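Local coordinates for protein Cd1 (Flavonifractor plautii, PDB 7D39) that binds flavin mononucleotide and probably acts as an ene-reductase that starts the breakdown of flavones and flavonols in a gut bacterium, at residues W166-N171 with A207-D212; V138-S143 with R195-A200; L41-C46 with F98-D103. All coordinates share one frame; numbering follows the deposited sequence.

Contact 1 of 3, residues W166-N171 with A207-D212; sequences WKVIDN and AQYQGD
Ile169 and Gln210 hold the edge of the flavodoxin-like sheet to the chain that leaves helix 184-202, by one backbone hydrogen bond and a run of apolar contacts. The amide N of Gln210 gives its proton to Ile169 O at 2.8 Å, in the plane of the carbonyl and close to straight (162°). The loop 207-212 has no regular structure, and this is the one direct hydrogen bond between it and residues 166-171.

Ile169 can be followed outward. Its CB leans against Ser140 OG of the neighbouring strand. There it branches: CG2, anti to the backbone N, lies alongside Gln210 CG at 3.8 Å, the two side chains pointing the same way. CG1 takes the other direction and, with chi2 at -65°, carries CD1 to Ala207 CB (4.0 Å) and within 3.9 Å of Gln208 O. Ala207 is shared with Lys167, whose CD also packs on its methyl, while the ammonium group goes on to Ile204 O.

Beyond the bond, the Tyr209 ring presents its CD2 edge to Val168 O, nearly in plane at 3.5 Å. One face of the same ring carries the amide N of Gly211 over its centre, and His220 stacks with it. Asp170 crosses Gln210, its carboxylate turned 67° from the side-chain amide, with OD1 3.6 Å from Gln210 CB. A water donates to both Asp170 OD1 and Gln210 O, and OD2 is held by Asn196 ND2 of helix 184-202.

The chemistry is thus divided. A single backbone bond sets the register, methyl groups fill the side toward helix 184-202, and the buried carboxylate of Asp170 takes hydrogen bonds from a water and from Asn196, while a long, weak ion pair with Arg189 may help to keep it charged.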
# COMPACT_ATOMS: atom_id res chain seq x y z
N TRP A 166 -2.03 5.49 -5.73
CA TRP A 166 -1.75 6.78 -5.12
C TRP A 166 -0.27 7.13 -5.26
O TRP A 166 0.60 6.25 -5.24
CB TRP A 166 -2.14 6.76 -3.64
CG TRP A 166 -3.60 6.72 -3.43
CD1 TRP A 166 -4.56 7.01 -4.34
CD2 TRP A 166 -4.28 6.37 -2.22
NE1 TRP A 166 -5.80 6.88 -3.78
CE2 TRP A 166 -5.65 6.48 -2.47
CE3 TRP A 166 -3.85 6.00 -0.95
CZ2 TRP A 166 -6.61 6.21 -1.50
CZ3 TRP A 166 -4.81 5.73 0.02
CH2 TRP A 166 -6.17 5.84 -0.27
N LYS A 167 0.02 8.42 -5.38
CA LYS A 167 1.39 8.85 -5.61
C LYS A 167 2.13 8.97 -4.28
O LYS A 167 1.78 9.81 -3.44
CB LYS A 167 1.41 10.16 -6.39
CG LYS A 167 2.80 10.76 -6.52
CD LYS A 167 2.76 12.08 -7.27
CE LYS A 167 2.61 11.88 -8.78
NZ LYS A 167 1.63 12.84 -9.37
N VAL A 168 3.15 8.14 -4.09
CA VAL A 168 3.95 8.16 -2.87
C VAL A 168 4.87 9.37 -2.89
O VAL A 168 5.59 9.60 -3.86
CB VAL A 168 4.74 6.85 -2.73
CG1 VAL A 168 5.59 6.84 -1.45
CG2 VAL A 168 3.81 5.66 -2.72
N ILE A 169 4.90 10.13 -1.79
CA ILE A 169 5.82 11.26 -1.75
C ILE A 169 7.05 10.90 -0.92
O ILE A 169 8.19 11.01 -1.41
CB ILE A 169 5.12 12.52 -1.23
CG1 ILE A 169 3.85 12.79 -2.05
CG2 ILE A 169 6.07 13.72 -1.27
CD1 ILE A 169 4.11 13.12 -3.52
N ASP A 170 6.85 10.47 0.32
CA ASP A 170 7.92 9.95 1.14
C ASP A 170 7.58 8.55 1.62
O ASP A 170 6.41 8.18 1.71
CB ASP A 170 8.20 10.87 2.34
CG ASP A 170 9.07 12.06 1.96
OD1 ASP A 170 10.24 11.82 1.61
OD2 ASP A 170 8.57 13.21 1.99
N ASN A 171 8.63 7.75 1.92
CA ASN A 171 8.46 6.38 2.40
C ASN A 171 9.68 6.07 3.28
O ASN A 171 10.64 5.41 2.89
CB ASN A 171 8.32 5.40 1.24
CG ASN A 171 7.95 4.04 1.70
OD1 ASN A 171 7.92 3.79 2.90
ND2 ASN A 171 7.67 3.14 0.77
N ALA A 207 3.14 16.99 -8.29
CA ALA A 207 3.82 16.47 -7.12
C ALA A 207 4.86 15.45 -7.54
O ALA A 207 4.66 14.70 -8.50
CB ALA A 207 2.81 15.84 -6.15
N GLN A 208 5.98 15.43 -6.83
CA GLN A 208 7.11 14.59 -7.17
C GLN A 208 7.58 13.79 -5.95
O GLN A 208 7.56 14.29 -4.83
CB GLN A 208 8.27 15.42 -7.72
CG GLN A 208 8.50 15.25 -9.21
CD GLN A 208 9.53 16.23 -9.73
OE1 GLN A 208 9.72 17.31 -9.16
NE2 GLN A 208 10.22 15.85 -10.80
N TYR A 209 8.00 12.56 -6.21
CA TYR A 209 8.57 11.69 -5.20
C TYR A 209 9.79 12.34 -4.55
O TYR A 209 10.64 12.92 -5.24
CB TYR A 209 8.95 10.37 -5.85
CG TYR A 209 9.64 9.36 -4.99
CD1 TYR A 209 10.94 8.96 -5.26
CD2 TYR A 209 8.98 8.75 -3.93
CE1 TYR A 209 11.58 8.01 -4.48
CE2 TYR A 209 9.62 7.81 -3.13
CZ TYR A 209 10.91 7.44 -3.42
OH TYR A 209 11.54 6.49 -2.65
N GLN A 210 9.88 12.25 -3.23
CA GLN A 210 10.94 12.88 -2.47
C GLN A 210 11.85 11.88 -1.78
O GLN A 210 12.77 12.29 -1.07
CB GLN A 210 10.34 13.81 -1.41
CG GLN A 210 9.56 14.94 -2.00
CD GLN A 210 10.44 15.86 -2.80
OE1 GLN A 210 11.56 16.18 -2.39
NE2 GLN A 210 9.97 16.27 -3.97
N GLY A 211 11.61 10.59 -1.96
CA GLY A 211 12.20 9.58 -1.11
C GLY A 211 13.51 9.06 -1.65
O GLY A 211 14.12 9.61 -2.56
N ASP A 212 13.97 7.99 -1.02
CA ASP A 212 15.17 7.30 -1.44
C ASP A 212 15.00 6.78 -2.86
O ASP A 212 13.93 6.28 -3.22
CB ASP A 212 15.43 6.16 -0.45
CG ASP A 212 16.51 5.21 -0.90
OD1 ASP A 212 17.33 5.58 -1.77
OD2 ASP A 212 16.55 4.10 -0.34
O HOH W 1 12.06 13.87 1.59

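Contact 2 of 3, residues V138-S143 with R195-A200; sequences VISFMS and RNIAEA
Val138 and Ile197 meet where strand 138-144 runs beneath helix 184-202, their short axes 8.5 Å apart and nearly antiparallel at 171°. The tight part is one methyl deep. Ile197 sets CG1 anti to the backbone N (chi1 -165°), and a bend at chi2 (60°) puts CD1 against the strand, where it presses on Val138 CG2 at 3.5 Å, closer than carbons usually lie. The same methyl rests 3.7 Å from the backbone N of Ile139 and 3.9 Å from Ser140 OG. The two side chains slide past each other in opposite directions, so that CD1 meets the flank of the valine.

One turn further on, packing is easier: Ala200 CB stands 4.0 Å from Val138 CG1. No hydrogen bond joins strand to helix, and the hydroxyl of Ser140 is taken up by Asp170 N on the next strand. On the solvent side of the helix, Glu199 is exposed and Arg195 forms a salt bridge with Glu28.

In the doubly wound alpha/beta fold, this contact is a helix seated on one face of the parallel sheet: Ile169 of strand 167-174 flanks Val138 and Ala200, Val84 of strand 82-88 touches Ile197, and helix 153-162 packs against Ile139 and Phe141.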
# COMPACT_ATOMS: atom_id res chain seq x y z
N VAL A 138 -2.14 11.82 -2.97
CA VAL A 138 -0.75 11.64 -2.53
C VAL A 138 -0.74 11.05 -1.13
O VAL A 138 -1.65 11.31 -0.32
CB VAL A 138 0.06 12.96 -2.56
CG1 VAL A 138 0.29 13.44 -3.99
CG2 VAL A 138 -0.64 14.02 -1.73
N ILE A 139 0.30 10.27 -0.84
CA ILE A 139 0.43 9.57 0.44
C ILE A 139 1.91 9.45 0.77
O ILE A 139 2.75 9.26 -0.12
CB ILE A 139 -0.25 8.18 0.40
CG1 ILE A 139 -0.20 7.51 1.78
CG2 ILE A 139 0.40 7.29 -0.68
CD1 ILE A 139 -1.32 6.49 2.03
N SER A 140 2.22 9.56 2.05
CA SER A 140 3.57 9.33 2.56
C SER A 140 3.50 8.39 3.75
O SER A 140 2.50 8.36 4.48
CB SER A 140 4.25 10.64 2.94
OG SER A 140 4.65 11.35 1.77
N PHE A 141 4.57 7.64 3.95
CA PHE A 141 4.64 6.63 4.99
C PHE A 141 5.86 6.86 5.86
O PHE A 141 6.91 7.30 5.39
CB PHE A 141 4.72 5.23 4.39
CG PHE A 141 3.53 4.87 3.54
CD1 PHE A 141 2.34 4.48 4.13
CD2 PHE A 141 3.62 4.89 2.16
CE1 PHE A 141 1.26 4.14 3.35
CE2 PHE A 141 2.53 4.53 1.37
CZ PHE A 141 1.35 4.17 1.97
N MSE A 142 5.72 6.51 7.12
CA MSE A 142 6.85 6.46 8.03
C MSE A 142 6.74 5.13 8.75
O MSE A 142 5.68 4.80 9.24
CB MSE A 142 6.84 7.62 9.01
CG MSE A 142 6.82 8.99 8.35
SE MSE A 142 6.91 10.46 9.67
CE MSE A 142 5.06 10.42 10.27
N SER A 143 7.82 4.35 8.77
CA SER A 143 7.87 3.11 9.51
C SER A 143 8.84 3.30 10.66
O SER A 143 9.98 3.71 10.45
CB SER A 143 8.33 1.94 8.63
OG SER A 143 7.47 1.78 7.52
N ARG A 195 5.56 18.74 5.71
CA ARG A 195 5.64 19.81 4.72
C ARG A 195 5.51 19.24 3.31
O ARG A 195 4.78 19.77 2.47
CB ARG A 195 6.95 20.60 4.86
CG ARG A 195 7.02 21.59 6.03
CD ARG A 195 8.45 22.11 6.17
NE ARG A 195 8.57 23.28 7.05
CZ ARG A 195 9.69 23.66 7.65
NH1 ARG A 195 10.81 22.96 7.48
NH2 ARG A 195 9.70 24.74 8.44
N ASN A 196 6.23 18.15 3.03
CA ASN A 196 6.19 17.54 1.71
C ASN A 196 4.78 17.10 1.32
O ASN A 196 4.28 17.49 0.26
CB ASN A 196 7.16 16.36 1.66
CG ASN A 196 8.59 16.81 1.75
OD1 ASN A 196 8.85 18.01 1.80
ND2 ASN A 196 9.52 15.88 1.77
N ILE A 197 4.12 16.29 2.15
CA ILE A 197 2.80 15.82 1.76
C ILE A 197 1.87 17.01 1.51
O ILE A 197 1.03 16.98 0.60
CB ILE A 197 2.22 14.85 2.81
CG1 ILE A 197 1.03 14.09 2.24
CG2 ILE A 197 1.78 15.58 4.04
CD1 ILE A 197 1.34 13.26 1.01
N ALA A 198 2.04 18.09 2.27
CA ALA A 198 1.19 19.26 2.11
C ALA A 198 1.44 19.96 0.78
O ALA A 198 0.50 20.29 0.06
CB ALA A 198 1.40 20.23 3.28
N GLU A 199 2.71 20.20 0.44
CA GLU A 199 3.00 20.82 -0.85
C GLU A 199 2.48 19.96 -1.98
O GLU A 199 1.83 20.45 -2.91
CB GLU A 199 4.50 21.05 -1.02
CG GLU A 199 5.16 21.87 0.07
CD GLU A 199 4.77 23.32 0.01
OE1 GLU A 199 3.57 23.61 -0.15
OE2 GLU A 199 5.67 24.18 0.12
N ALA A 200 2.74 18.64 -1.91
CA ALA A 200 2.33 17.73 -2.97
C ALA A 200 0.83 17.82 -3.22
O ALA A 200 0.39 17.81 -4.37
CB ALA A 200 2.71 16.30 -2.60

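Contact 3 of 3, residues L41-C46 with F98-D103; sequences LHIEHC and FHTITD
Thr100 meets the loop 41-46 with both branches of its side chain, on the helix 96-109 of this flavodoxin-like alpha/beta fold. With OG1 beside the backbone N (chi1 -74°), CG2 stands anti to that N and projects toward the loop, coming to 3.4 Å from Glu44 O, while Ile43 CG2 slides past it in the opposite direction at 4.2 Å. The hydroxyl branch points elsewhere: His45 crosses Thr100 at about a right angle, with ND1 3.3 Å from OG1, which approaches the imidazole obliquely. A serine in place of Thr100 would probably leave Glu44 O and Ile43 CG2 without their methyl neighbour and open a gap between loop and helix.

One turn along the helix, Asp103 faces Cys46, their CB atoms 3.6 Å apart, and the sulfur of Cys46 also lies near Asp103 CB. Arg104 bonds to Glu44 O from the same helix, giving that carbonyl a polar partner beside the methyl. The contact is at the surface, with the His45 side chain about 13 Å from the bound flavin, and water completes it: a single molecule accepts from Cys46 N at 2.7 Å, donates to Asp103 OD2 and lies 2.9 Å from Thr100 OG1.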
# COMPACT_ATOMS: atom_id res chain seq x y z
N LEU A 41 -10.24 1.94 16.47
CA LEU A 41 -11.07 1.39 15.41
C LEU A 41 -11.15 -0.13 15.55
O LEU A 41 -10.22 -0.77 16.05
CB LEU A 41 -10.52 1.76 14.03
CG LEU A 41 -11.00 2.99 13.25
CD1 LEU A 41 -11.31 4.16 14.12
CD2 LEU A 41 -9.95 3.38 12.19
N HIS A 42 -12.27 -0.69 15.13
CA HIS A 42 -12.42 -2.14 15.06
C HIS A 42 -12.39 -2.52 13.59
O HIS A 42 -13.28 -2.15 12.82
CB HIS A 42 -13.71 -2.62 15.73
CG HIS A 42 -13.94 -4.09 15.53
ND1 HIS A 42 -15.03 -4.58 14.84
CD2 HIS A 42 -13.21 -5.16 15.90
CE1 HIS A 42 -14.96 -5.90 14.81
NE2 HIS A 42 -13.86 -6.28 15.44
N ILE A 43 -11.36 -3.27 13.21
CA ILE A 43 -11.16 -3.68 11.83
C ILE A 43 -10.88 -5.18 11.83
O ILE A 43 -9.90 -5.63 12.44
CB ILE A 43 -10.03 -2.89 11.16
CG1 ILE A 43 -10.40 -1.42 11.10
CG2 ILE A 43 -9.77 -3.38 9.76
CD1 ILE A 43 -9.28 -0.54 10.73
N GLU A 44 -11.74 -5.94 11.16
CA GLU A 44 -11.61 -7.39 11.06
C GLU A 44 -10.68 -7.77 9.92
O GLU A 44 -10.53 -7.03 8.94
CB GLU A 44 -12.97 -8.04 10.81
CG GLU A 44 -13.99 -7.86 11.91
CD GLU A 44 -13.86 -8.90 12.99
OE1 GLU A 44 -13.56 -8.54 14.15
OE2 GLU A 44 -14.03 -10.09 12.67
N HIS A 45 -10.08 -8.96 10.04
CA HIS A 45 -9.22 -9.48 8.98
C HIS A 45 -10.03 -9.75 7.71
O HIS A 45 -11.21 -10.09 7.75
CB HIS A 45 -8.55 -10.79 9.42
CG HIS A 45 -7.58 -10.64 10.55
ND1 HIS A 45 -6.24 -10.40 10.34
CD2 HIS A 45 -7.74 -10.70 11.89
CE1 HIS A 45 -5.62 -10.31 11.51
NE2 HIS A 45 -6.51 -10.49 12.46
N CYS A 46 -9.36 -9.62 6.57
CA CYS A 46 -9.97 -10.00 5.30
C CYS A 46 -10.21 -11.51 5.28
O CYS A 46 -9.30 -12.31 5.54
CB CYS A 46 -9.06 -9.58 4.14
SG CYS A 46 -9.54 -10.15 2.47
N PHE A 98 -1.83 -3.20 9.42
CA PHE A 98 -1.48 -2.56 8.15
C PHE A 98 -1.65 -3.53 6.98
O PHE A 98 -2.15 -3.15 5.92
CB PHE A 98 -0.04 -2.05 8.22
CG PHE A 98 0.32 -1.12 7.10
CD1 PHE A 98 0.64 -1.61 5.85
CD2 PHE A 98 0.32 0.25 7.30
CE1 PHE A 98 0.95 -0.75 4.82
CE2 PHE A 98 0.61 1.12 6.27
CZ PHE A 98 0.93 0.62 5.04
N HIS A 99 -1.23 -4.78 7.16
CA HIS A 99 -1.44 -5.78 6.10
C HIS A 99 -2.92 -6.06 5.86
O HIS A 99 -3.32 -6.31 4.73
CB HIS A 99 -0.73 -7.08 6.44
CG HIS A 99 0.75 -7.02 6.23
ND1 HIS A 99 1.63 -6.74 7.25
CD2 HIS A 99 1.50 -7.22 5.13
CE1 HIS A 99 2.87 -6.76 6.78
NE2 HIS A 99 2.81 -7.04 5.49
N THR A 100 -3.74 -6.01 6.91
CA THR A 100 -5.18 -6.22 6.76
C THR A 100 -5.82 -5.07 5.99
O THR A 100 -6.64 -5.29 5.10
CB THR A 100 -5.83 -6.39 8.12
OG1 THR A 100 -5.49 -7.67 8.62
CG2 THR A 100 -7.34 -6.30 8.05
N ILE A 101 -5.44 -3.83 6.32
CA ILE A 101 -5.92 -2.69 5.56
C ILE A 101 -5.54 -2.84 4.09
O ILE A 101 -6.34 -2.55 3.19
CB ILE A 101 -5.38 -1.37 6.16
CG1 ILE A 101 -6.09 -1.10 7.50
CG2 ILE A 101 -5.56 -0.20 5.20
CD1 ILE A 101 -5.37 -0.09 8.38
N THR A 102 -4.32 -3.31 3.82
CA THR A 102 -3.92 -3.56 2.44
C THR A 102 -4.79 -4.65 1.80
O THR A 102 -5.28 -4.49 0.68
CB THR A 102 -2.43 -3.93 2.37
OG1 THR A 102 -1.62 -2.87 2.92
CG2 THR A 102 -2.00 -4.15 0.95
N ASP A 103 -4.98 -5.78 2.49
CA ASP A 103 -5.86 -6.82 1.95
C ASP A 103 -7.21 -6.24 1.59
O ASP A 103 -7.79 -6.58 0.55
CB ASP A 103 -6.07 -7.95 2.96
CG ASP A 103 -4.78 -8.65 3.38
OD1 ASP A 103 -3.75 -8.52 2.67
OD2 ASP A 103 -4.82 -9.33 4.42
O HOH W 2 -6.62 -9.40 6.65

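Overall arrangement
From the N terminus, the chain first closes contact 3, where the loop after strand 32-37 meets helix 96-109 across the 51 residues between them. Contacts 2 and 1 follow and cross: strand 138-144 opens contact 2, strand 167-174 opens contact 1, helix 184-202 then closes the first, and the loop behind it closes the second. These two touch, through Asp170 with Ser140 and Asn196 and through Ala207 on Ala200, tying two neighbouring strands, helix 184-202 over them and its outgoing loop into one block. Contact 3 lies across the chain's centre from contact 1, about 24 Å between centres, but Phe98 packs on Phe141, linking its helix to the central sheet.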